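Local coordinates for breast cancer anti-estrogen resistance protein 1 (Mus musculus, PDB 5W93) that acts as a docking protein coordinating tyrosine kinase-based signalling in cell adhesion, here represented by its C-terminal four-helix domain with a bound paxillin peptide, at residues Leu59-Ile62 with Gly63-Ser67; Lys118-Gly121 with His122-Gln126. The protein carries 2 engineered substitutions. All blocks are in the same frame, centred on the assembly; numbering follows the deposited sequence.

Interaction 1 (Leu59-Ile62 with Gly63-Ser67); sequences LVFI and GDTLS
Phe61 and Thr65 meet one turn apart on helix 42-69 of the C-terminal four-helix bundle, a member of the VBS-like superfamily, and their side chains slant across one another. The hydroxyl of Thr65 stands over one face of the phenyl ring, displaced toward its rim, with OG1 of Thr65 3.7 Å from CE2 of Phe61. Both torsions make this possible: CG of Phe61 lies opposite its backbone N (chi1 -176°), while OG1 of Thr65 lies opposite its carbonyl carbon (chi1 -62°), leaning back along the helix. That same lean brings the hydroxyl close to the carbonyl of Phe61, although another acceptor also lies within its reach. The amide of Thr65 bonds to this carbonyl as well, its N 2.9 Å from O of Phe61.

Ile62 and Leu59 face the bundle, where they meet Asn21 and Leu22 of helix 5-37; CB of Leu66 sits 3.3 Å from O of Ile62 as its side chain heads for Leu131. Val60 lies at the border, packing on Leu86 and Ser87 of helix 73-102 and also on the bound peptide, while Phe61 and Asp64 pack on apolar side chains of that peptide, so this turn serves both the interior and the docking surface for paxillin. Gly63, the last residue of the divergent helix-loop-helix region, brings no side chain to the turn and gives its amide to the carbonyl of Leu59. Asp64 follows with its N 2.8 Å from O of Val60, and its CB rests 3.4 Å from O of Phe61.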
loop_
_atom_site.group_PDB
_atom_site.type_symbol
_atom_site.label_atom_id
_atom_site.label_comp_id
_atom_site.label_asym_id
_atom_site.label_seq_id
_atom_site.Cartn_x
_atom_site.Cartn_y
_atom_site.Cartn_z
ATOM N N LEU A 59 -4.767 -3.765 1.622
ATOM C CA LEU A 59 -4.735 -3.204 2.964
ATOM C C LEU A 59 -5.598 -1.965 3.110
ATOM O O LEU A 59 -6.238 -1.772 4.151
ATOM C CB LEU A 59 -3.307 -2.879 3.376
ATOM C CG LEU A 59 -2.415 -4.093 3.588
ATOM C CD1 LEU A 59 -0.998 -3.610 3.648
ATOM C CD2 LEU A 59 -2.798 -4.819 4.882
ATOM N N VAL A 60 -5.611 -1.117 2.081
ATOM C CA VAL A 60 -6.534 0.003 2.057
ATOM C C VAL A 60 -7.972 -0.496 2.240
ATOM O O VAL A 60 -8.729 0.043 3.038
ATOM C CB VAL A 60 -6.446 0.795 0.739
ATOM C CG1 VAL A 60 -7.514 1.897 0.727
ATOM C CG2 VAL A 60 -5.039 1.386 0.557
ATOM N N PHE A 61 -8.325 -1.529 1.487
ATOM C CA PHE A 61 -9.668 -2.110 1.533
ATOM C C PHE A 61 -10.012 -2.632 2.926
ATOM O O PHE A 61 -11.115 -2.406 3.421
ATOM C CB PHE A 61 -9.793 -3.227 0.498
ATOM C CG PHE A 61 -11.175 -3.831 0.406
ATOM C CD1 PHE A 61 -12.192 -3.176 -0.273
ATOM C CD2 PHE A 61 -11.443 -5.066 0.973
ATOM C CE1 PHE A 61 -13.464 -3.733 -0.371
ATOM C CE2 PHE A 61 -12.710 -5.640 0.884
ATOM C CZ PHE A 61 -13.724 -4.973 0.209
ATOM N N ILE A 62 -9.073 -3.325 3.560
ATOM C CA ILE A 62 -9.255 -3.731 4.954
ATOM C C ILE A 62 -9.511 -2.520 5.859
ATOM O O ILE A 62 -10.422 -2.521 6.688
ATOM C CB ILE A 62 -8.035 -4.516 5.478
ATOM C CG1 ILE A 62 -8.003 -5.914 4.850
ATOM C CG2 ILE A 62 -8.067 -4.599 7.010
ATOM C CD1 ILE A 62 -6.662 -6.636 5.009
ATOM N N GLY A 63 -8.723 -1.467 5.683
ATOM C CA GLY A 63 -8.952 -0.266 6.454
ATOM C C GLY A 63 -10.346 0.298 6.225
ATOM O O GLY A 63 -11.029 0.706 7.169
ATOM N N ASP A 64 -10.767 0.315 4.965
ATOM C CA ASP A 64 -12.084 0.821 4.595
ATOM C C ASP A 64 -13.222 0.018 5.244
ATOM O O ASP A 64 -14.189 0.570 5.777
ATOM C CB ASP A 64 -12.227 0.785 3.081
ATOM C CG ASP A 64 -13.354 1.644 2.595
ATOM O OD1 ASP A 64 -13.178 2.877 2.561
ATOM O OD2 ASP A 64 -14.408 1.081 2.251
ATOM N N THR A 65 -13.089 -1.295 5.167
ATOM C CA THR A 65 -14.060 -2.228 5.725
ATOM C C THR A 65 -14.129 -2.103 7.244
ATOM O O THR A 65 -15.212 -2.043 7.825
ATOM C CB THR A 65 -13.699 -3.672 5.352
ATOM O OG1 THR A 65 -13.747 -3.820 3.935
ATOM C CG2 THR A 65 -14.673 -4.681 5.997
ATOM N N LEU A 66 -12.963 -2.059 7.879
ATOM C CA LEU A 66 -12.864 -1.881 9.325
ATOM C C LEU A 66 -13.460 -0.563 9.813
ATOM O O LEU A 66 -14.210 -0.535 10.786
ATOM C CB LEU A 66 -11.404 -1.934 9.752
ATOM C CG LEU A 66 -10.864 -3.128 10.495
ATOM C CD1 LEU A 66 -9.480 -2.750 10.955
ATOM C CD2 LEU A 66 -11.777 -3.469 11.672
ATOM N N SER A 67 -13.085 0.529 9.151
ATOM C CA SER A 67 -13.506 1.871 9.549
ATOM C C SER A 67 -15.009 2.047 9.450
ATOM O O SER A 67 -15.614 2.763 10.246
ATOM C CB SER A 67 -12.821 2.937 8.686
ATOM O OG SER A 67 -13.361 2.964 7.376
#

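Interaction 2 (Lys118-Gly121 with His122-Gln126); sequences KELG and HSTQQ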
loop_
_atom_site.group_PDB
_atom_site.type_symbol
_atom_site.label_atom_id
_atom_site.label_comp_id
_atom_site.label_asym_id
_atom_site.label_seq_id
_atom_site.Cartn_x
_atom_site.Cartn_y
_atom_site.Cartn_z
ATOM N N LYS A 118 9.157 2.780 -0.782
ATOM C CA LYS A 118 9.700 2.587 0.578
ATOM C C LYS A 118 8.757 3.150 1.646
ATOM O O LYS A 118 8.496 2.508 2.666
ATOM C CB LYS A 118 11.069 3.263 0.748
ATOM C CG LYS A 118 12.263 2.566 0.135
ATOM C CD LYS A 118 13.554 3.273 0.597
ATOM C CE LYS A 118 14.748 2.961 -0.303
ATOM N NZ LYS A 118 15.720 4.107 -0.343
ATOM N N GLU A 119 8.262 4.357 1.409
ATOM C CA GLU A 119 7.334 5.001 2.333
ATOM C C GLU A 119 6.051 4.193 2.485
ATOM O O GLU A 119 5.502 4.081 3.586
ATOM C CB GLU A 119 7.000 6.417 1.863
ATOM C CG GLU A 119 6.021 7.129 2.788
ATOM C CD GLU A 119 5.812 8.589 2.422
ATOM O OE1 GLU A 119 6.274 9.010 1.331
ATOM O OE2 GLU A 119 5.168 9.307 3.220
ATOM N N LEU A 120 5.582 3.623 1.378
ATOM C CA LEU A 120 4.433 2.714 1.426
ATOM C C LEU A 120 4.712 1.494 2.291
ATOM O O LEU A 120 3.891 1.139 3.143
ATOM C CB LEU A 120 4.025 2.267 0.018
ATOM C CG LEU A 120 2.841 1.283 -0.005
ATOM C CD1 LEU A 120 1.528 1.975 0.339
ATOM C CD2 LEU A 120 2.738 0.574 -1.355
ATOM N N GLY A 121 5.857 0.847 2.082
ATOM C CA GLY A 121 6.253 -0.277 2.924
ATOM C C GLY A 121 6.246 0.029 4.419
ATOM O O GLY A 121 5.692 -0.719 5.240
ATOM N N HIS A 122 6.869 1.144 4.779
ATOM C CA HIS A 122 6.893 1.599 6.156
ATOM C C HIS A 122 5.489 1.882 6.702
ATOM O O HIS A 122 5.155 1.480 7.819
ATOM C CB HIS A 122 7.768 2.855 6.260
ATOM C CG HIS A 122 7.304 3.837 7.279
ATOM N ND1 HIS A 122 7.562 3.692 8.633
ATOM C CD2 HIS A 122 6.606 4.993 7.161
ATOM C CE1 HIS A 122 7.050 4.711 9.288
ATOM N NE2 HIS A 122 6.460 5.518 8.417
ATOM N N SER A 123 4.673 2.578 5.915
ATOM C CA SER A 123 3.364 3.007 6.395
ATOM C C SER A 123 2.417 1.817 6.559
ATOM O O SER A 123 1.567 1.818 7.450
ATOM C CB SER A 123 2.752 4.043 5.446
ATOM O OG SER A 123 3.483 5.261 5.467
ATOM N N THR A 124 2.563 0.799 5.713
ATOM C CA THR A 124 1.713 -0.393 5.829
ATOM C C THR A 124 2.095 -1.241 7.052
ATOM O O THR A 124 1.232 -1.808 7.728
ATOM C CB THR A 124 1.772 -1.275 4.550
ATOM O OG1 THR A 124 3.118 -1.703 4.302
ATOM C CG2 THR A 124 1.221 -0.510 3.324
ATOM N N GLN A 125 3.387 -1.323 7.326
ATOM C CA GLN A 125 3.861 -1.997 8.531
ATOM C C GLN A 125 3.351 -1.289 9.775
ATOM O O GLN A 125 2.989 -1.923 10.760
ATOM C CB GLN A 125 5.389 -2.049 8.568
ATOM C CG GLN A 125 5.990 -3.002 7.566
ATOM C CD GLN A 125 5.597 -4.439 7.840
ATOM O OE1 GLN A 125 5.478 -4.861 9.000
ATOM N NE2 GLN A 125 5.388 -5.199 6.777
ATOM N N GLN A 126 3.336 0.040 9.708
ATOM C CA GLN A 126 2.858 0.864 10.799
ATOM C C GLN A 126 1.351 0.680 11.010
ATOM O O GLN A 126 0.887 0.572 12.146
ATOM C CB GLN A 126 3.193 2.321 10.507
ATOM C CG GLN A 126 2.992 3.238 11.648
ATOM C CD GLN A 126 3.726 4.515 11.425
ATOM O OE1 GLN A 126 3.214 5.420 10.779
ATOM N NE2 GLN A 126 4.952 4.590 11.930
#
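Lys118 begins this turn of helix 107-135 by accepting a bond from His122, whose N lies 3.0 Å from O of Lys118. The exposed lysine side chain leads away from the following turn and touches Phe33 of helix 5-37.

Glu119 offers one carbonyl to two donors of the same residue. Ser123 reaches it with its amide N at 2.9 Å from O of Glu119 and with its hydroxyl OG at 3.0 Å from that oxygen, the two arriving from opposite faces of the carbonyl plane. The serine's chi1 of -67° turns OG back toward the preceding turn and so brings about this double grip on a buried side. The imidazole of His122 lies beside the same carbonyl, presenting its edge to O of Glu119 rather than a face.

Leu120 adds the apolar part. Its CD1 meets CG2 of Thr124 at 3.9 Å, the methyl and the leucine branch inclined to each other, and its side chain continues to Val52 and Ala56 of helix 42-69 and Ile93 of helix 73-102. Its carbonyl takes the amide of Thr124.

Gly121 ends the segment with its own carbonyl, which receives the amide of Gln125 across 3.2 Å, from N to O of Gly121. OG1 of Thr124 stands 2.9 Å from O of Gly121 and 3.2 Å from O of Leu120, so its single proton may serve either one. CG of Gln125 also packs against the Gly121 carbonyl. Serine and threonine hydroxyls folded back onto carbonyls of the previous turn are a familiar feature of alpha-helices, here on the last helix of an antiparallel four-helix bundle.

Two turns from different helices illustrate how one bundle tunes the same backbone pattern to its surroundings. Interaction 1, on helix 42-69, is largely buried between the other helices and the bound peptide; interaction 2, on helix 107-135, lies nearer the centre of the chain yet is only partly buried, carrying an exposed lysine, histidine and glutamine. Their centres are about 16 Å apart, and they join where CD1 of Leu59 packs 3.7 Å from CB of Thr124. Both fold a hydroxyl back toward a carbonyl of the previous turn. In the first that hydroxyl also lies over a phenyl face; in the second Ser123 and Thr124 do so beside the Leu120–Thr124 methyl contact.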